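Local coordinates for putative uncharacterized protein (Mycobacterium avium, PDB 2Z6V) that probably transfers a sulfuryl group from the donor PAPS to an acceptor substrate that has not been established, at residues W270-P275 / F406-E411; L299-M304 / D386-T391; S44-D49 / N82-R87. All blocks are in the same frame, centred on the assembly; numbering follows the deposited sequence.

Contact 1. Residues W270-P275 / F406-E411; sequences WAHRDP and FDIELE
Arg273 runs past Ile408 and Asp274 past Leu410, the CA atoms of Asp274 and Leu410 5.0 Å apart, as two segments whose directions differ by 46° meet without a main-chain to main-chain hydrogen bond. One is the end of strand 267-272, in the parallel sheet of the sulfotransferase fold, with the turn that leads from it into helix 275-285; the other is the coil that follows helix 392-405. At the strand end the contact is aromatic. Phe406 turns its edge to the six-membered ring of Trp270 in a T-shaped pair, CZ lying 3.5 Å from Trp270 CZ3. His272 comes over a face of the same phenyl ring and sets CE1 above its centre, but the planes are oblique at 34°, and Tyr402 OH bonds to the imidazole ND1. Ile408 fills the middle: CD1 touches His272 CB at 3.8 Å, and CG2 packs on the main chain where Arg273 joins Asp274. A water there accepts from Asp274 N and donates to Glu409 O.

Beyond it the contact turns polar. Asp274, the N-cap of helix 275-285, directs OD1 to Lys277 N, while OD2 uses its anti lone pair for Glu411 N, 2.8 Å away, and is also gripped by Tyr383 OH. The carboxylates of Asp274 and Glu411 lie close, and Arg273 probably offsets their repulsion. Arg273 probably corresponds to the arginine of the 3'-phosphate-binding motif in related sulfotransferases. Its fully extended chain carries NE to Glu411 OE1 at 3.2 Å, nearly straight at 171° and in the guanidinium plane, with a weaker bond from NH2 to OE2.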
loop_
_atom_site.group_PDB
_atom_site.type_symbol
_atom_site.label_atom_id
_atom_site.label_comp_id
_atom_site.label_asym_id
_atom_site.label_seq_id
_atom_site.Cartn_x
_atom_site.Cartn_y
_atom_site.Cartn_z
ATOM N N TRP A 270 -1.990 12.900 -7.077
ATOM C CA TRP A 270 -2.545 11.855 -7.926
ATOM C C TRP A 270 -1.439 11.409 -8.892
ATOM O O TRP A 270 -0.919 12.216 -9.669
ATOM C CB TRP A 270 -3.739 12.417 -8.704
ATOM C CG TRP A 270 -4.608 11.397 -9.380
ATOM C CD1 TRP A 270 -4.237 10.159 -9.819
ATOM C CD2 TRP A 270 -5.983 11.560 -9.757
ATOM N NE1 TRP A 270 -5.295 9.542 -10.451
ATOM C CE2 TRP A 270 -6.378 10.380 -10.427
ATOM C CE3 TRP A 270 -6.920 12.593 -9.596
ATOM C CZ2 TRP A 270 -7.673 10.200 -10.937
ATOM C CZ3 TRP A 270 -8.212 12.415 -10.105
ATOM C CH2 TRP A 270 -8.573 11.225 -10.767
ATOM N N ALA A 271 -1.069 10.130 -8.827
ATOM C CA ALA A 271 -0.017 9.580 -9.695
ATOM C C ALA A 271 -0.625 8.997 -10.967
ATOM O O ALA A 271 -1.546 8.191 -10.904
ATOM C CB ALA A 271 0.764 8.505 -8.950
ATOM N N HIS A 272 -0.094 9.403 -12.116
ATOM C CA HIS A 272 -0.608 8.941 -13.402
ATOM C C HIS A 272 0.376 8.141 -14.244
ATOM O O HIS A 272 1.595 8.271 -14.112
ATOM C CB HIS A 272 -1.084 10.135 -14.237
ATOM C CG HIS A 272 -2.140 10.958 -13.570
ATOM N ND1 HIS A 272 -3.430 10.508 -13.394
ATOM C CD2 HIS A 272 -2.088 12.190 -13.011
ATOM C CE1 HIS A 272 -4.129 11.429 -12.754
ATOM N NE2 HIS A 272 -3.337 12.458 -12.508
ATOM N N ARG A 273 -0.181 7.324 -15.128
ATOM C CA ARG A 273 0.601 6.506 -16.040
ATOM C C ARG A 273 -0.351 5.829 -17.014
ATOM O O ARG A 273 -1.551 5.720 -16.744
ATOM C CB ARG A 273 1.400 5.440 -15.282
ATOM C CG ARG A 273 2.254 4.577 -16.201
ATOM C CD ARG A 273 3.217 3.672 -15.447
ATOM N NE ARG A 273 4.086 2.942 -16.365
ATOM C CZ ARG A 273 5.036 2.087 -15.993
ATOM N NH1 ARG A 273 5.253 1.840 -14.706
ATOM N NH2 ARG A 273 5.778 1.480 -16.911
ATOM N N ASP A 274 0.192 5.403 -18.153
ATOM C CA ASP A 274 -0.564 4.698 -19.184
ATOM C C ASP A 274 -1.448 3.668 -18.469
ATOM O O ASP A 274 -0.942 2.731 -17.855
ATOM C CB ASP A 274 0.425 3.988 -20.114
ATOM C CG ASP A 274 -0.245 3.325 -21.293
ATOM O OD1 ASP A 274 -1.332 2.729 -21.114
ATOM O OD2 ASP A 274 0.338 3.392 -22.400
ATOM N N PRO A 275 -2.779 3.833 -18.534
ATOM C CA PRO A 275 -3.709 2.902 -17.875
ATOM C C PRO A 275 -3.702 1.471 -18.416
ATOM O O PRO A 275 -3.921 0.518 -17.665
ATOM C CB PRO A 275 -5.063 3.580 -18.062
ATOM C CG PRO A 275 -4.896 4.264 -19.391
ATOM C CD PRO A 275 -3.512 4.873 -19.275
ATOM N N PHE A 406 -6.945 13.810 -18.271
ATOM C CA PHE A 406 -5.524 13.904 -17.944
ATOM C C PHE A 406 -4.645 13.600 -19.152
ATOM O O PHE A 406 -4.840 12.603 -19.840
ATOM C CB PHE A 406 -5.187 12.946 -16.800
ATOM C CG PHE A 406 -5.877 13.281 -15.513
ATOM C CD1 PHE A 406 -5.590 14.464 -14.846
ATOM C CD2 PHE A 406 -6.818 12.414 -14.966
ATOM C CE1 PHE A 406 -6.229 14.785 -13.651
ATOM C CE2 PHE A 406 -7.467 12.724 -13.766
ATOM C CZ PHE A 406 -7.170 13.913 -13.107
ATOM N N ASP A 407 -3.670 14.467 -19.397
ATOM C CA ASP A 407 -2.768 14.327 -20.530
ATOM C C ASP A 407 -1.661 13.316 -20.256
ATOM O O ASP A 407 -0.536 13.688 -19.903
ATOM C CB ASP A 407 -2.175 15.698 -20.867
ATOM C CG ASP A 407 -1.219 15.653 -22.041
ATOM O OD1 ASP A 407 -1.608 15.124 -23.108
ATOM O OD2 ASP A 407 -0.079 16.154 -21.892
ATOM N N ILE A 408 -1.980 12.037 -20.435
ATOM C CA ILE A 408 -1.022 10.967 -20.181
ATOM C C ILE A 408 -0.317 10.460 -21.429
ATOM O O ILE A 408 -0.955 10.102 -22.421
ATOM C CB ILE A 408 -1.704 9.770 -19.489
ATOM C CG1 ILE A 408 -2.284 10.216 -18.144
ATOM C CG2 ILE A 408 -0.699 8.631 -19.311
ATOM C CD1 ILE A 408 -3.008 9.125 -17.395
ATOM N N GLU A 409 1.009 10.422 -21.359
ATOM C CA GLU A 409 1.845 9.965 -22.464
ATOM C C GLU A 409 1.853 8.436 -22.492
ATOM O O GLU A 409 2.421 7.795 -21.615
ATOM C CB GLU A 409 3.260 10.509 -22.268
ATOM C CG GLU A 409 4.176 10.394 -23.466
ATOM C CD GLU A 409 5.365 11.338 -23.354
ATOM O OE1 GLU A 409 5.136 12.563 -23.212
ATOM O OE2 GLU A 409 6.521 10.861 -23.405
ATOM N N LEU A 410 1.218 7.852 -23.499
ATOM C CA LEU A 410 1.143 6.401 -23.599
ATOM C C LEU A 410 2.449 5.717 -23.999
ATOM O O LEU A 410 3.303 6.310 -24.662
ATOM C CB LEU A 410 0.036 6.009 -24.574
ATOM C CG LEU A 410 -1.362 6.502 -24.191
ATOM C CD1 LEU A 410 -2.367 5.994 -25.212
ATOM C CD2 LEU A 410 -1.728 6.014 -22.791
ATOM N N GLU A 411 2.585 4.460 -23.583
ATOM C CA GLU A 411 3.769 3.647 -23.868
ATOM C C GLU A 411 3.359 2.439 -24.721
ATOM O O GLU A 411 3.973 1.376 -24.639
ATOM C CB GLU A 411 4.373 3.143 -22.555
ATOM C CG GLU A 411 4.626 4.214 -21.509
ATOM C CD GLU A 411 4.843 3.631 -20.119
ATOM O OE1 GLU A 411 3.868 3.133 -19.519
ATOM O OE2 GLU A 411 5.987 3.659 -19.624
HETATM O O HOH W 1 2.818 6.622 -19.010
#

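Contact 2. Residues L299-M304 / D386-T391; sequences LDQTEM and DEYGLT
This is a small surface contact with no hydrogen bond across it: Gln301 and Thr302, in the first turn of helix 301-326, lie against Tyr388 and Gly389 of the loop that leads into helix 392-405. Only 239 Å² is buried, and main-chain atoms do much of the touching. Two CA-H...O contacts run in opposite directions, Tyr388 CA to Gln301 O at 3.2 Å and Thr302 CA to Tyr388 O at 3.4 Å. The same Gln301 O lies in the plane of the tyrosine ring, at its edge, 3.5 Å from CD1. Gln301 and Tyr388 extend side by side in the same direction, and the glutamine CB also rests 3.6 Å from Glu387 O.

The helix start is N-capped: Asp300 OD1 accepts from Thr302 N at 3.1 Å, the N-H approaching from well above the carboxylate plane. Facing it, a short 3-10 turn of the loop is closed by Gly389 N to Asp386 O at 2.9 Å, and Gly389 itself has positive phi (73°). Thr302 lays CG2 over this glycine, 3.6 Å from its CA; with CG2 anti to the threonine nitrogen, OG1 falls beside that nitrogen instead. Although CB of Tyr388 touches the helix start, its bond from CA points away from it, and the ring is buried against Cys283 and Asn284 at the end of helix 275-285. Its hydroxyl is hydrogen-bonded to Arg287 NE, and NH2 of that arginine makes a salt bridge with Glu387 OE1.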
loop_
_atom_site.group_PDB
_atom_site.type_symbol
_atom_site.label_atom_id
_atom_site.label_comp_id
_atom_site.label_asym_id
_atom_site.label_seq_id
_atom_site.Cartn_x
_atom_site.Cartn_y
_atom_site.Cartn_z
ATOM N N LEU A 299 -6.056 -21.871 -11.577
ATOM C CA LEU A 299 -6.329 -20.476 -11.900
ATOM C C LEU A 299 -6.452 -20.223 -13.397
ATOM O O LEU A 299 -5.787 -20.872 -14.202
ATOM C CB LEU A 299 -5.220 -19.581 -11.349
ATOM C CG LEU A 299 -5.037 -19.511 -9.837
ATOM C CD1 LEU A 299 -3.866 -18.601 -9.537
ATOM C CD2 LEU A 299 -6.303 -18.986 -9.175
ATOM N N ASP A 300 -7.304 -19.272 -13.757
ATOM C CA ASP A 300 -7.504 -18.898 -15.147
ATOM C C ASP A 300 -7.027 -17.452 -15.302
ATOM O O ASP A 300 -7.681 -16.519 -14.823
ATOM C CB ASP A 300 -8.987 -19.032 -15.519
ATOM C CG ASP A 300 -9.299 -18.502 -16.917
ATOM O OD1 ASP A 300 -8.365 -18.400 -17.746
ATOM O OD2 ASP A 300 -10.482 -18.197 -17.187
ATOM N N GLN A 301 -5.880 -17.276 -15.959
ATOM C CA GLN A 301 -5.289 -15.951 -16.164
ATOM C C GLN A 301 -6.121 -15.035 -17.047
ATOM O O GLN A 301 -5.976 -13.812 -17.001
ATOM C CB GLN A 301 -3.874 -16.078 -16.744
ATOM C CG GLN A 301 -2.872 -16.692 -15.777
ATOM C CD GLN A 301 -2.688 -15.868 -14.509
ATOM O OE1 GLN A 301 -2.222 -16.377 -13.489
ATOM N NE2 GLN A 301 -3.043 -14.589 -14.571
ATOM N N THR A 302 -6.990 -15.625 -17.858
ATOM C CA THR A 302 -7.842 -14.834 -18.728
ATOM C C THR A 302 -8.915 -14.191 -17.863
ATOM O O THR A 302 -9.383 -13.090 -18.149
ATOM C CB THR A 302 -8.508 -15.706 -19.802
ATOM O OG1 THR A 302 -7.495 -16.352 -20.586
ATOM C CG2 THR A 302 -9.384 -14.853 -20.705
ATOM N N GLU A 303 -9.295 -14.877 -16.792
ATOM C CA GLU A 303 -10.307 -14.344 -15.895
ATOM C C GLU A 303 -9.702 -13.314 -14.946
ATOM O O GLU A 303 -10.415 -12.521 -14.334
ATOM C CB GLU A 303 -10.972 -15.463 -15.095
ATOM C CG GLU A 303 -12.075 -14.957 -14.175
ATOM C CD GLU A 303 -12.987 -16.063 -13.682
ATOM O OE1 GLU A 303 -13.638 -16.719 -14.527
ATOM O OE2 GLU A 303 -13.053 -16.275 -12.450
ATOM N N MET A 304 -8.381 -13.330 -14.827
ATOM C CA MET A 304 -7.697 -12.381 -13.962
ATOM C C MET A 304 -7.749 -11.004 -14.623
ATOM O O MET A 304 -7.734 -9.975 -13.954
ATOM C CB MET A 304 -6.245 -12.813 -13.759
ATOM C CG MET A 304 -5.826 -12.932 -12.309
ATOM S SD MET A 304 -6.560 -14.337 -11.468
ATOM C CE MET A 304 -8.164 -13.706 -11.029
ATOM N N ASP A 386 -2.996 -9.872 -23.639
ATOM C CA ASP A 386 -3.408 -11.153 -24.211
ATOM C C ASP A 386 -3.250 -12.224 -23.157
ATOM O O ASP A 386 -4.129 -13.058 -22.946
ATOM C CB ASP A 386 -2.514 -11.521 -25.389
ATOM C CG ASP A 386 -2.681 -10.593 -26.550
ATOM O OD1 ASP A 386 -1.652 -10.238 -27.171
ATOM O OD2 ASP A 386 -3.840 -10.226 -26.843
ATOM N N GLU A 387 -2.095 -12.188 -22.512
ATOM C CA GLU A 387 -1.751 -13.135 -21.476
ATOM C C GLU A 387 -2.839 -13.196 -20.408
ATOM O O GLU A 387 -2.924 -14.170 -19.659
ATOM C CB GLU A 387 -0.402 -12.728 -20.870
ATOM C CG GLU A 387 0.153 -13.666 -19.822
ATOM C CD GLU A 387 1.534 -13.249 -19.368
ATOM O OE1 GLU A 387 2.027 -13.808 -18.370
ATOM O OE2 GLU A 387 2.135 -12.365 -20.010
ATOM N N TYR A 388 -3.685 -12.167 -20.357
ATOM C CA TYR A 388 -4.760 -12.105 -19.365
ATOM C C TYR A 388 -6.154 -11.922 -19.956
ATOM O O TYR A 388 -7.101 -11.584 -19.244
ATOM C CB TYR A 388 -4.457 -10.984 -18.372
ATOM C CG TYR A 388 -3.101 -11.145 -17.739
ATOM C CD1 TYR A 388 -2.879 -12.119 -16.767
ATOM C CD2 TYR A 388 -2.021 -10.373 -18.159
ATOM C CE1 TYR A 388 -1.610 -12.328 -16.229
ATOM C CE2 TYR A 388 -0.753 -10.572 -17.629
ATOM C CZ TYR A 388 -0.553 -11.553 -16.664
ATOM O OH TYR A 388 0.703 -11.757 -16.137
ATOM N N GLY A 389 -6.277 -12.142 -21.261
ATOM C CA GLY A 389 -7.564 -12.025 -21.919
ATOM C C GLY A 389 -8.090 -10.615 -22.110
ATOM O O GLY A 389 -9.302 -10.395 -22.068
ATOM N N LEU A 390 -7.194 -9.661 -22.332
ATOM C CA LEU A 390 -7.614 -8.280 -22.525
ATOM C C LEU A 390 -7.080 -7.674 -23.817
ATOM O O LEU A 390 -6.193 -8.223 -24.470
ATOM C CB LEU A 390 -7.164 -7.414 -21.345
ATOM C CG LEU A 390 -7.711 -7.733 -19.956
ATOM C CD1 LEU A 390 -7.011 -6.865 -18.917
ATOM C CD2 LEU A 390 -9.208 -7.501 -19.935
ATOM N N THR A 391 -7.636 -6.524 -24.172
ATOM C CA THR A 391 -7.233 -5.806 -25.368
ATOM C C THR A 391 -7.407 -4.336 -25.045
ATOM O O THR A 391 -8.214 -3.991 -24.181
ATOM C CB THR A 391 -8.133 -6.170 -26.572
ATOM O OG1 THR A 391 -9.499 -5.864 -26.264
ATOM C CG2 THR A 391 -8.014 -7.650 -26.897
#

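Contact 3. Residues S44-D49 / N82-R87; sequences SEIDSD and NALGRR
Arg87 grips Asp47 side-on, and this salt bridge is the tight part of a contact between the loop 44-49 and helix 70-96. Arg87 NE bonds to the syn lone pair of Asp47 OD1 at 3.2 Å, that oxygen lying 16° out of the guanidinium plane, and Arg87 NH2 meets Asp47 OD2 at 3.1 Å, almost in it. The two flat groups are not coplanar but turned 34° against each other. Arg87 gets there by leaving the helix with CG anti to its own nitrogen and then bending at chi2 (67°), which swings the guanidinium round to the loop.

The group is buried, and all three of its nitrogens are engaged. NH1 forms a salt bridge with Asp198 and bonds to Gln197 O, NH2 also bonds to Ser50 OG, and Tyr229 makes a cation-pi contact. Such a surrounding leaves the guanidinium little freedom to rotate and would be expected to keep it charged.

Beside the salt bridge the packing is thinner. Ile46 crosses Arg87 and Leu84 at about a right angle and touches them with its end methyl, CD1, 3.9 Å from Arg87 CG and 4.1 Å from Leu84 CD1; Trp51 and Phe34 pack around the isoleucine and Leu84. Ser48 OG stands 3.6 Å from Arg87 NH2 without bonding to it and pairs with Ser50 OG. Ser44 and Asp49 face solvent, while Glu45 misses 82-87 but touches His91 farther along the helix. The arrangement is an interhelical loop, joining helices 30-41 and 50-64, tied to helix 70-96 by a side-on bidentate Arg-Asp salt bridge whose arginine is buried.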
loop_
_atom_site.group_PDB
_atom_site.type_symbol
_atom_site.label_atom_id
_atom_site.label_comp_id
_atom_site.label_asym_id
_atom_site.label_seq_id
_atom_site.Cartn_x
_atom_site.Cartn_y
_atom_site.Cartn_z
ATOM N N SER A 44 -4.935 -8.833 25.125
ATOM C CA SER A 44 -6.263 -9.319 24.752
ATOM C C SER A 44 -7.314 -8.235 24.494
ATOM O O SER A 44 -8.381 -8.523 23.952
ATOM C CB SER A 44 -6.776 -10.304 25.811
ATOM O OG SER A 44 -6.659 -9.762 27.119
ATOM N N GLU A 45 -7.029 -6.997 24.872
ATOM C CA GLU A 45 -7.982 -5.924 24.629
ATOM C C GLU A 45 -7.812 -5.358 23.223
ATOM O O GLU A 45 -6.727 -5.389 22.661
ATOM C CB GLU A 45 -7.811 -4.804 25.653
ATOM C CG GLU A 45 -8.230 -5.173 27.063
ATOM C CD GLU A 45 -8.321 -3.952 27.965
ATOM O OE1 GLU A 45 -8.518 -4.131 29.188
ATOM O OE2 GLU A 45 -8.202 -2.811 27.455
ATOM N N ILE A 46 -8.894 -4.843 22.657
ATOM C CA ILE A 46 -8.851 -4.273 21.322
ATOM C C ILE A 46 -9.794 -3.074 21.285
ATOM O O ILE A 46 -10.711 -2.983 22.098
ATOM C CB ILE A 46 -9.241 -5.325 20.267
ATOM C CG1 ILE A 46 -8.759 -4.876 18.893
ATOM C CG2 ILE A 46 -10.738 -5.553 20.272
ATOM C CD1 ILE A 46 -8.703 -6.008 17.882
ATOM N N ASP A 47 -9.568 -2.152 20.354
ATOM C CA ASP A 47 -10.389 -0.947 20.288
ATOM C C ASP A 47 -11.817 -1.122 19.795
ATOM O O ASP A 47 -12.714 -0.410 20.246
ATOM C CB ASP A 47 -9.683 0.144 19.462
ATOM C CG ASP A 47 -9.159 -0.363 18.130
ATOM O OD1 ASP A 47 -8.149 -1.101 18.123
ATOM O OD2 ASP A 47 -9.760 -0.018 17.090
ATOM N N SER A 48 -12.041 -2.055 18.880
ATOM C CA SER A 48 -13.384 -2.263 18.369
ATOM C C SER A 48 -13.567 -3.629 17.732
ATOM O O SER A 48 -12.727 -4.513 17.867
ATOM C CB SER A 48 -13.741 -1.176 17.356
ATOM O OG SER A 48 -13.008 -1.337 16.158
ATOM N N ASP A 49 -14.675 -3.770 17.018
ATOM C CA ASP A 49 -15.072 -5.009 16.362
ATOM C C ASP A 49 -14.838 -4.969 14.848
ATOM O O ASP A 49 -14.975 -5.989 14.166
ATOM C CB ASP A 49 -16.565 -5.221 16.627
ATOM C CG ASP A 49 -16.975 -6.670 16.567
ATOM O OD1 ASP A 49 -18.189 -6.931 16.383
ATOM O OD2 ASP A 49 -16.094 -7.549 16.724
ATOM N N ASN A 82 -0.401 -12.208 12.549
ATOM C CA ASN A 82 0.593 -11.169 12.810
ATOM C C ASN A 82 0.018 -9.768 12.621
ATOM O O ASN A 82 0.315 -8.860 13.402
ATOM C CB ASN A 82 1.814 -11.349 11.909
ATOM C CG ASN A 82 2.617 -12.588 12.266
ATOM O OD1 ASN A 82 2.734 -12.942 13.440
ATOM N ND2 ASN A 82 3.186 -13.242 11.257
ATOM N N ALA A 83 -0.807 -9.601 11.588
ATOM C CA ALA A 83 -1.430 -8.317 11.308
ATOM C C ALA A 83 -2.348 -7.925 12.464
ATOM O O ALA A 83 -2.309 -6.791 12.935
ATOM C CB ALA A 83 -2.226 -8.386 10.002
ATOM N N LEU A 84 -3.166 -8.871 12.919
ATOM C CA LEU A 84 -4.081 -8.619 14.024
ATOM C C LEU A 84 -3.308 -8.379 15.316
ATOM O O LEU A 84 -3.748 -7.609 16.176
ATOM C CB LEU A 84 -5.048 -9.799 14.199
ATOM C CG LEU A 84 -6.130 -9.621 15.269
ATOM C CD1 LEU A 84 -6.947 -8.373 14.964
ATOM C CD2 LEU A 84 -7.022 -10.856 15.311
ATOM N N GLY A 85 -2.155 -9.028 15.448
ATOM C CA GLY A 85 -1.338 -8.847 16.635
ATOM C C GLY A 85 -0.857 -7.408 16.740
ATOM O O GLY A 85 -0.771 -6.852 17.841
ATOM N N ARG A 86 -0.537 -6.802 15.593
ATOM C CA ARG A 86 -0.088 -5.412 15.559
ATOM C C ARG A 86 -1.208 -4.521 16.065
ATOM O O ARG A 86 -0.986 -3.583 16.837
ATOM C CB ARG A 86 0.277 -5.006 14.134
ATOM C CG ARG A 86 1.620 -5.513 13.700
ATOM C CD ARG A 86 1.652 -5.774 12.220
ATOM N NE ARG A 86 2.686 -6.754 11.949
ATOM C CZ ARG A 86 2.695 -7.563 10.904
ATOM N NH1 ARG A 86 1.713 -7.511 10.009
ATOM N NH2 ARG A 86 3.681 -8.439 10.768
ATOM N N ARG A 87 -2.418 -4.829 15.608
ATOM C CA ARG A 87 -3.611 -4.094 15.997
ATOM C C ARG A 87 -3.711 -4.139 17.521
ATOM O O ARG A 87 -3.988 -3.132 18.155
ATOM C CB ARG A 87 -4.834 -4.749 15.346
ATOM C CG ARG A 87 -6.171 -4.106 15.656
ATOM C CD ARG A 87 -6.283 -2.733 15.068
ATOM N NE ARG A 87 -7.639 -2.215 15.221
ATOM C CZ ARG A 87 -8.647 -2.480 14.395
ATOM N NH1 ARG A 87 -8.464 -3.266 13.336
ATOM N NH2 ARG A 87 -9.840 -1.945 14.621
#

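Overall arrangement
Contacts 1 and 2 are neighbours, with nearest atoms about 8 Å apart and centres 23 Å apart, and two helices join them. Helix 392-405 starts right after 386-391 and ends at 406-411, while helix 275-285 starts at Pro275 and packs its far end on Tyr388. Contact 3 closes earlier in the chain, its centre 39 Å from contact 1 and on the opposite side of the molecule's centre. At contact 1 the side chain of Arg273 is about 5 Å from a bound sulfate, probably from the crystallisation liquor but consistent with an anion pocket, perhaps for the donor's phosphate. A bound palmitate sits about 11 Å from the side chain of Trp270 and 12 Å from that of Gln301.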